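Local coordinates for peptidase M16 C-terminal domain-containing protein (Enterococcus faecalis, PDB 3D3Y) that is of unknown function but is related to M16-family peptidases and is predicted to bind a metal ion, at residues S255-A260 with Q328-I333; Y302-S307 with V317-D322. All blocks are in the same frame, centred on the assembly; numbering follows the deposited sequence.

Contact 1: residues S255-A260 with Q328-I333; sequences SKLNLA and QVLRLI. With ACT (acetate ion), chain C.
L257 and L259, alternate residues of strand 255-262, point from one face of the sheet onto V329, L330 and I333 of helix 326-341. The short strand and helix segments run the same way along their lengths, 36° apart, with axes 10.3 Å from each other at closest approach, so that side chains alone bridge the gap.

All the direct contacts are apolar. L330 sits between the two strand leucines: its CD2 lies 3.8 Å from L257 CD2 and 4.0 Å from L259 CD2. The L257 and L330 side chains cross at about a right angle, methyl against methyl. With CG trans to the backbone N (chi1 176°), L257 extends its CD2 far enough to touch V329 CG1 as well, at 4.1 Å. One helical turn on, L259 and I333 reach toward each other tip to tip, with 3.8 Å between L259 CD1 and I333 CD1. V329 and I333 are four apart in the helix and also pack on I321 and V317 of the neighbouring strand 314-321, which widens the apolar layer.

Polar groups lie off this interface. The N258 side chain starts away from the helix, and its OD1 accepts a hydrogen bond from the backbone N of T319 on the adjacent strand, while the backbone O of L257 takes one from T319 OG1. At the start of the strand S255 OG hydrogen-bonds to G420 N and lies against an acetate, probably from the crystallisation liquor; the 2.4 Å from S255 OG to acetate OXT is too short to be relied on.

With no hydrogen bond or charge pair across it, this contact between helix and sheet rests on dispersion and the exclusion of water, and the fit of branched methyl groups probably helps to set the spacing.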
ATOM      1  N   SER A 255     -26.672  -4.459  -1.815  1.00 29.67           N
ATOM      2  CA  SER A 255     -25.782  -5.549  -2.271  1.00 29.85           C
ATOM      3  C   SER A 255     -24.529  -4.968  -2.898  1.00 29.12           C
ATOM      4  O   SER A 255     -24.520  -3.812  -3.308  1.00 29.94           O
ATOM      5  CB  SER A 255     -26.498  -6.449  -3.279  1.00 29.89           C
ATOM      6  OG  SER A 255     -27.614  -7.087  -2.670  1.00 29.23           O
ATOM      7  N   LYS A 256     -23.469  -5.756  -2.969  1.00 28.74           N
ATOM      8  CA  LYS A 256     -22.231  -5.344  -3.613  1.00 29.02           C
ATOM      9  C   LYS A 256     -21.978  -6.227  -4.806  1.00 29.26           C
ATOM     10  O   LYS A 256     -22.112  -7.453  -4.722  1.00 28.51           O
ATOM     11  CB  LYS A 256     -21.040  -5.447  -2.653  1.00 29.02           C
ATOM     12  CG  LYS A 256     -21.263  -4.748  -1.308  1.00 30.62           C
ATOM     13  CD  LYS A 256     -21.533  -3.265  -1.497  1.00 35.83           C
ATOM     14  CE  LYS A 256     -21.663  -2.485  -0.191  1.00 34.74           C
ATOM     15  NZ  LYS A 256     -21.966  -1.031  -0.511  1.00 36.49           N
ATOM     16  N   LEU A 257     -21.617  -5.618  -5.927  1.00 28.97           N
ATOM     17  CA  LEU A 257     -21.264  -6.423  -7.093  1.00 29.63           C
ATOM     18  C   LEU A 257     -19.940  -5.935  -7.659  1.00 29.75           C
ATOM     19  O   LEU A 257     -19.850  -4.813  -8.179  1.00 28.73           O
ATOM     20  CB  LEU A 257     -22.408  -6.388  -8.147  1.00 28.85           C
ATOM     21  CG  LEU A 257     -22.134  -7.113  -9.484  1.00 29.89           C
ATOM     22  CD1 LEU A 257     -21.884  -8.653  -9.268  1.00 30.25           C
ATOM     23  CD2 LEU A 257     -23.286  -6.873 -10.493  1.00 29.13           C
ATOM     24  N   ASN A 258     -18.915  -6.773  -7.546  1.00 29.28           N
ATOM     25  CA  ASN A 258     -17.558  -6.384  -7.929  1.00 30.80           C
ATOM     26  C   ASN A 258     -16.967  -7.308  -8.994  1.00 29.92           C
ATOM     27  O   ASN A 258     -17.290  -8.507  -9.048  1.00 29.28           O
ATOM     28  CB  ASN A 258     -16.620  -6.387  -6.697  1.00 31.58           C
ATOM     29  CG  ASN A 258     -17.071  -5.428  -5.605  1.00 33.90           C
ATOM     30  OD1 ASN A 258     -17.789  -4.441  -5.850  1.00 32.64           O
ATOM     31  ND2 ASN A 258     -16.635  -5.712  -4.369  1.00 38.01           N
ATOM     32  N   LEU A 259     -16.071  -6.767  -9.810  1.00 28.94           N
ATOM     33  CA  LEU A 259     -15.502  -7.507 -10.957  1.00 29.27           C
ATOM     34  C   LEU A 259     -14.011  -7.246 -10.973  1.00 30.24           C
ATOM     35  O   LEU A 259     -13.571  -6.104 -10.755  1.00 30.60           O
ATOM     36  CB  LEU A 259     -16.072  -7.017 -12.297  1.00 28.64           C
ATOM     37  CG  LEU A 259     -17.551  -7.164 -12.654  1.00 30.77           C
ATOM     38  CD1 LEU A 259     -18.421  -6.136 -11.897  1.00 33.18           C
ATOM     39  CD2 LEU A 259     -17.686  -6.943 -14.125  1.00 34.16           C
ATOM     40  N   ALA A 260     -13.246  -8.289 -11.277  1.00 30.48           N
ATOM     41  CA  ALA A 260     -11.804  -8.191 -11.384  1.00 30.03           C
ATOM     42  C   ALA A 260     -11.353  -8.643 -12.759  1.00 30.37           C
ATOM     43  O   ALA A 260     -11.717  -9.736 -13.225  1.00 30.37           O
ATOM     44  CB  ALA A 260     -11.136  -9.039 -10.318  1.00 29.21           C
ATOM     45  N   GLN A 328     -28.419  -7.235 -15.083  1.00 32.84           N
ATOM     46  CA  GLN A 328     -28.488  -6.001 -15.875  1.00 33.74           C
ATOM     47  C   GLN A 328     -27.289  -5.070 -15.648  1.00 32.81           C
ATOM     48  O   GLN A 328     -26.784  -4.459 -16.599  1.00 32.69           O
ATOM     49  CB  GLN A 328     -29.784  -5.248 -15.620  1.00 33.81           C
ATOM     50  CG  GLN A 328     -30.012  -4.151 -16.619  1.00 39.16           C
ATOM     51  CD  GLN A 328     -31.389  -3.571 -16.527  1.00 43.44           C
ATOM     52  OE1 GLN A 328     -32.257  -4.089 -15.803  1.00 44.69           O
ATOM     53  NE2 GLN A 328     -31.611  -2.467 -17.257  1.00 46.42           N
ATOM     54  N   VAL A 329     -26.830  -4.953 -14.403  1.00 31.24           N
ATOM     55  CA  VAL A 329     -25.631  -4.177 -14.135  1.00 29.78           C
ATOM     56  C   VAL A 329     -24.410  -4.812 -14.843  1.00 30.02           C
ATOM     57  O   VAL A 329     -23.592  -4.102 -15.412  1.00 29.91           O
ATOM     58  CB  VAL A 329     -25.355  -4.017 -12.620  1.00 30.22           C
ATOM     59  CG1 VAL A 329     -23.970  -3.349 -12.374  1.00 30.54           C
ATOM     60  CG2 VAL A 329     -26.472  -3.185 -11.921  1.00 28.88           C
ATOM     61  N   LEU A 330     -24.283  -6.135 -14.836  1.00 29.60           N
ATOM     62  CA  LEU A 330     -23.135  -6.736 -15.526  1.00 29.79           C
ATOM     63  C   LEU A 330     -23.168  -6.442 -17.020  1.00 30.12           C
ATOM     64  O   LEU A 330     -22.132  -6.166 -17.617  1.00 29.16           O
ATOM     65  CB  LEU A 330     -23.085  -8.234 -15.291  1.00 29.61           C
ATOM     66  CG  LEU A 330     -22.806  -8.731 -13.883  1.00 29.14           C
ATOM     67  CD1 LEU A 330     -22.975 -10.250 -13.905  1.00 28.36           C
ATOM     68  CD2 LEU A 330     -21.371  -8.313 -13.492  1.00 31.09           C
ATOM     69  N   ARG A 331     -24.363  -6.499 -17.625  1.00 31.44           N
ATOM     70  CA  ARG A 331     -24.514  -6.181 -19.070  1.00 32.62           C
ATOM     71  C   ARG A 331     -24.170  -4.703 -19.363  1.00 31.40           C
ATOM     72  O   ARG A 331     -23.485  -4.405 -20.344  1.00 29.83           O
ATOM     73  CB  ARG A 331     -25.919  -6.542 -19.587  1.00 32.78           C
ATOM     74  CG  ARG A 331     -26.209  -8.073 -19.535  1.00 35.50           C
ATOM     75  CD  ARG A 331     -27.583  -8.464 -20.181  1.00 36.84           C
ATOM     76  NE  ARG A 331     -28.756  -8.143 -19.352  1.00 44.49           N
ATOM     77  CZ  ARG A 331     -29.366  -8.977 -18.496  1.00 47.31           C
ATOM     78  NH1 ARG A 331     -28.930 -10.224 -18.305  1.00 50.54           N
ATOM     79  NH2 ARG A 331     -30.422  -8.556 -17.808  1.00 46.94           N
ATOM     80  N   LEU A 332     -24.621  -3.799 -18.503  1.00 30.80           N
ATOM     81  CA  LEU A 332     -24.323  -2.373 -18.688  1.00 31.49           C
ATOM     82  C   LEU A 332     -22.814  -2.089 -18.625  1.00 31.22           C
ATOM     83  O   LEU A 332     -22.302  -1.331 -19.432  1.00 31.51           O
ATOM     84  CB  LEU A 332     -25.056  -1.518 -17.647  1.00 32.22           C
ATOM     85  CG  LEU A 332     -26.589  -1.425 -17.755  1.00 34.74           C
ATOM     86  CD1 LEU A 332     -27.233  -0.741 -16.524  1.00 36.87           C
ATOM     87  CD2 LEU A 332     -27.017  -0.722 -19.045  1.00 38.68           C
ATOM     88  N   ILE A 333     -22.137  -2.658 -17.631  1.00 30.66           N
ATOM     89  CA  ILE A 333     -20.673  -2.527 -17.477  1.00 31.02           C
ATOM     90  C   ILE A 333     -19.933  -3.056 -18.714  1.00 30.77           C
ATOM     91  O   ILE A 333     -19.008  -2.393 -19.242  1.00 30.97           O
ATOM     92  CB  ILE A 333     -20.173  -3.310 -16.251  1.00 30.08           C
ATOM     93  CG1 ILE A 333     -20.647  -2.641 -14.954  1.00 31.35           C
ATOM     94  CG2 ILE A 333     -18.612  -3.436 -16.269  1.00 32.58           C
ATOM     95  CD1 ILE A 333     -20.467  -3.562 -13.708  1.00 30.60           C
TER
HETATM   96  C   ACT C 424     -30.679  -5.424  -1.964  1.00 37.32           C
HETATM   97  O   ACT C 424     -30.428  -4.928  -0.844  1.00 39.14           O
HETATM   98  OXT ACT C 424     -29.756  -6.026  -2.547  1.00 34.98           O
HETATM   99  CH3 ACT C 424     -32.024  -5.297  -2.555  1.00 36.96           C

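Contact 2: residues Y302-S307 with V317-D322. With EDO (1,2-ethanediol), chain G.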
ATOM      1  N   TYR A 302     -25.815   2.480  -6.958  1.00 30.90           N
ATOM      2  CA  TYR A 302     -25.629   3.601  -6.022  1.00 30.46           C
ATOM      3  C   TYR A 302     -24.258   4.201  -6.214  1.00 31.63           C
ATOM      4  O   TYR A 302     -24.063   5.392  -6.013  1.00 31.67           O
ATOM      5  CB  TYR A 302     -25.804   3.118  -4.593  1.00 30.43           C
ATOM      6  CG  TYR A 302     -27.186   2.626  -4.353  1.00 29.24           C
ATOM      7  CD1 TYR A 302     -28.218   3.525  -4.057  1.00 28.29           C
ATOM      8  CD2 TYR A 302     -27.499   1.262  -4.467  1.00 32.47           C
ATOM      9  CE1 TYR A 302     -29.505   3.085  -3.861  1.00 29.58           C
ATOM     10  CE2 TYR A 302     -28.822   0.815  -4.264  1.00 29.59           C
ATOM     11  CZ  TYR A 302     -29.805   1.748  -3.972  1.00 29.08           C
ATOM     12  OH  TYR A 302     -31.107   1.358  -3.757  1.00 31.20           O
ATOM     13  N   TYR A 303     -23.307   3.351  -6.608  1.00 32.01           N
ATOM     14  CA  TYR A 303     -21.987   3.803  -7.002  1.00 32.44           C
ATOM     15  C   TYR A 303     -21.380   2.759  -7.898  1.00 32.48           C
ATOM     16  O   TYR A 303     -21.718   1.572  -7.798  1.00 31.46           O
ATOM     17  CB  TYR A 303     -21.102   4.076  -5.768  1.00 33.72           C
ATOM     18  CG  TYR A 303     -20.810   2.845  -4.937  1.00 34.31           C
ATOM     19  CD1 TYR A 303     -19.761   1.978  -5.274  1.00 35.90           C
ATOM     20  CD2 TYR A 303     -21.585   2.550  -3.816  1.00 35.20           C
ATOM     21  CE1 TYR A 303     -19.497   0.841  -4.505  1.00 35.09           C
ATOM     22  CE2 TYR A 303     -21.334   1.438  -3.042  1.00 36.04           C
ATOM     23  CZ  TYR A 303     -20.308   0.590  -3.370  1.00 34.96           C
ATOM     24  OH  TYR A 303     -20.108  -0.528  -2.573  1.00 35.10           O
ATOM     25  N   ALA A 304     -20.491   3.193  -8.789  1.00 32.26           N
ATOM     26  CA  ALA A 304     -19.802   2.287  -9.673  1.00 33.98           C
ATOM     27  C   ALA A 304     -18.431   2.886  -9.946  1.00 35.15           C
ATOM     28  O   ALA A 304     -18.360   3.966 -10.508  1.00 35.37           O
ATOM     29  CB  ALA A 304     -20.562   2.125 -10.980  1.00 33.99           C
ATOM     30  N   SER A 305     -17.345   2.231  -9.541  1.00 34.67           N
ATOM     31  CA  SER A 305     -16.056   2.837  -9.876  1.00 35.72           C
ATOM     32  C   SER A 305     -15.008   1.807 -10.181  1.00 34.71           C
ATOM     33  O   SER A 305     -15.195   0.627  -9.905  1.00 34.93           O
ATOM     34  CB  SER A 305     -15.589   3.773  -8.767  1.00 36.12           C
ATOM     35  OG  SER A 305     -15.277   3.027  -7.636  1.00 40.09           O
ATOM     36  N   SER A 306     -13.908   2.255 -10.772  1.00 34.13           N
ATOM     37  CA  SER A 306     -12.855   1.316 -11.155  1.00 32.96           C
ATOM     38  C   SER A 306     -11.560   1.784 -10.503  1.00 33.81           C
ATOM     39  O   SER A 306     -11.423   2.992 -10.163  1.00 33.08           O
ATOM     40  CB  SER A 306     -12.746   1.208 -12.684  1.00 32.63           C
ATOM     41  OG  SER A 306     -12.302   2.441 -13.259  1.00 32.94           O
ATOM     42  N   SER A 307     -10.651   0.829 -10.263  1.00 33.56           N
ATOM     43  CA  SER A 307      -9.350   1.082  -9.634  1.00 34.01           C
ATOM     44  C   SER A 307      -8.386   0.143 -10.314  1.00 32.71           C
ATOM     45  O   SER A 307      -8.797  -0.927 -10.761  1.00 33.13           O
ATOM     46  CB  SER A 307      -9.370   0.682  -8.156  1.00 34.49           C
ATOM     47  OG  SER A 307     -10.321   1.462  -7.473  1.00 39.10           O
ATOM     48  N   VAL A 317     -13.754  -3.283 -10.703  1.00 31.84           N
ATOM     49  CA  VAL A 317     -14.894  -2.446 -10.744  1.00 31.93           C
ATOM     50  C   VAL A 317     -15.664  -2.844  -9.502  1.00 31.89           C
ATOM     51  O   VAL A 317     -15.859  -4.042  -9.247  1.00 32.02           O
ATOM     52  CB  VAL A 317     -15.752  -2.691 -12.024  1.00 31.63           C
ATOM     53  CG1 VAL A 317     -17.152  -2.006 -11.914  1.00 31.06           C
ATOM     54  CG2 VAL A 317     -15.037  -2.160 -13.265  1.00 31.13           C
ATOM     55  N   GLN A 318     -16.080  -1.847  -8.724  1.00 32.18           N
ATOM     56  CA  GLN A 318     -16.865  -2.078  -7.522  1.00 32.65           C
ATOM     57  C   GLN A 318     -18.179  -1.303  -7.617  1.00 32.09           C
ATOM     58  O   GLN A 318     -18.157  -0.114  -7.938  1.00 32.71           O
ATOM     59  CB  GLN A 318     -16.077  -1.576  -6.311  1.00 33.10           C
ATOM     60  CG  GLN A 318     -14.778  -2.343  -6.056  1.00 37.89           C
ATOM     61  CD  GLN A 318     -14.055  -1.775  -4.859  1.00 43.11           C
ATOM     62  OE1 GLN A 318     -14.640  -1.589  -3.774  1.00 42.64           O
ATOM     63  NE2 GLN A 318     -12.786  -1.457  -5.054  1.00 43.98           N
ATOM     64  N   THR A 319     -19.305  -1.972  -7.343  1.00 31.72           N
ATOM     65  CA  THR A 319     -20.625  -1.344  -7.349  1.00 30.94           C
ATOM     66  C   THR A 319     -21.417  -1.687  -6.076  1.00 30.67           C
ATOM     67  O   THR A 319     -21.204  -2.743  -5.472  1.00 30.15           O
ATOM     68  CB  THR A 319     -21.456  -1.759  -8.619  1.00 30.83           C
ATOM     69  OG1 THR A 319     -21.885  -3.119  -8.516  1.00 32.85           O
ATOM     70  CG2 THR A 319     -20.604  -1.621  -9.935  1.00 31.85           C
ATOM     71  N   GLY A 320     -22.303  -0.779  -5.682  1.00 30.22           N
ATOM     72  CA  GLY A 320     -23.400  -1.063  -4.735  1.00 29.15           C
ATOM     73  C   GLY A 320     -24.689  -0.994  -5.531  1.00 30.13           C
ATOM     74  O   GLY A 320     -24.926  -0.019  -6.306  1.00 29.48           O
ATOM     75  N   ILE A 321     -25.526  -2.019  -5.372  1.00 29.95           N
ATOM     76  CA  ILE A 321     -26.732  -2.172  -6.200  1.00 30.20           C
ATOM     77  C   ILE A 321     -27.861  -2.734  -5.367  1.00 31.14           C
ATOM     78  O   ILE A 321     -27.628  -3.165  -4.229  1.00 29.81           O
ATOM     79  CB  ILE A 321     -26.499  -3.106  -7.447  1.00 30.31           C
ATOM     80  CG1 ILE A 321     -26.239  -4.556  -7.026  1.00 31.64           C
ATOM     81  CG2 ILE A 321     -25.322  -2.572  -8.362  1.00 29.36           C
ATOM     82  CD1 ILE A 321     -26.265  -5.574  -8.194  1.00 30.78           C
ATOM     83  N   ASP A 322     -29.079  -2.682  -5.915  1.00 30.58           N
ATOM     84  CA  ASP A 322     -30.141  -3.550  -5.463  1.00 32.30           C
ATOM     85  C   ASP A 322     -29.861  -4.899  -6.122  1.00 32.32           C
ATOM     86  O   ASP A 322     -29.716  -4.971  -7.354  1.00 31.91           O
ATOM     87  CB  ASP A 322     -31.513  -3.016  -5.888  1.00 32.21           C
ATOM     88  CG  ASP A 322     -31.903  -1.716  -5.168  1.00 35.76           C
ATOM     89  OD1 ASP A 322     -31.321  -1.373  -4.105  1.00 38.42           O
ATOM     90  OD2 ASP A 322     -32.820  -1.039  -5.669  1.00 40.67           O
TER
HETATM   91  C1  EDO G 428     -30.482   1.949  -7.545  1.00 45.60           C
HETATM   92  O1  EDO G 428     -31.230   0.775  -7.878  1.00 43.18           O
HETATM   93  C2  EDO G 428     -31.503   2.996  -7.126  1.00 45.79           C
HETATM   94  O2  EDO G 428     -30.895   4.298  -7.032  1.00 48.51           O
HETATM   95  O   HOH W   1     -18.833  -2.429  -3.653  1.00 28.11           O
HETATM   96  O   HOH W   2     -12.606  -0.357  -7.752  1.00 32.97           O
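Strands 303-309 and 314-321 form an antiparallel beta hairpin, their short segments 165° apart and 4.7 Å between axes. S305 and Q318 make a hydrogen-bonded pair, with S305 N to Q318 O at 3.0 Å and Q318 N to S305 O at 2.9 Å; A304 with T319 and S306 with V317 are the non-hydrogen-bonded pairs beside it. On the A304 face small groups meet: A304 CB lies 3.9 Å from T319 CG2, and S306 CB touches a methyl of V317.

The opposite face carries Y303. Its chi1 of 64° sets CG between the backbone N and the carbonyl carbon and lays the ring across the partner strand, with G320 N 3.3 Å above the ring plane, over its centre. G320 CA adds a CH-pi contact, and the lack of a side chain on G320 lets the ring settle directly on the backbone. Y303 OH hydrogen-bonds to K256 NZ on the next strand but one and also meets a water that lies within hydrogen-bonding distance of T319 O.

Y302 N hydrogen-bonds to G320 O at 2.7 Å, and the Y302 ring edge runs alongside I321 and D322, with C1 of a 1,2-ethanediol, probably from the crystallisation liquor, over one face toward the rim. Y302 OH donates to D322 OD1 at 2.8 Å, reaching the syn side of the carboxylate from 30° out of its plane.

In the fold
The centres of contacts 1 and 2 lie about 7 Å apart, and both involve one five-stranded mixed sheet, in which strand 314-321 runs antiparallel between strands 255-262 and 303-309. Along the chain the order is 255-260, 302-307, 317-322 and 328-333, so the hairpin of contact 2 forms within the span that contact 1 brings together. A short connection leads from strand 314-321 to helix 326-341, which turns back over the sheet. Backbone bonds such as L259 N to V317 O join the two contacts directly. Strand pairing and the helix layer thus build a single alpha+beta unit, consistent with the domain type of M16 peptidases.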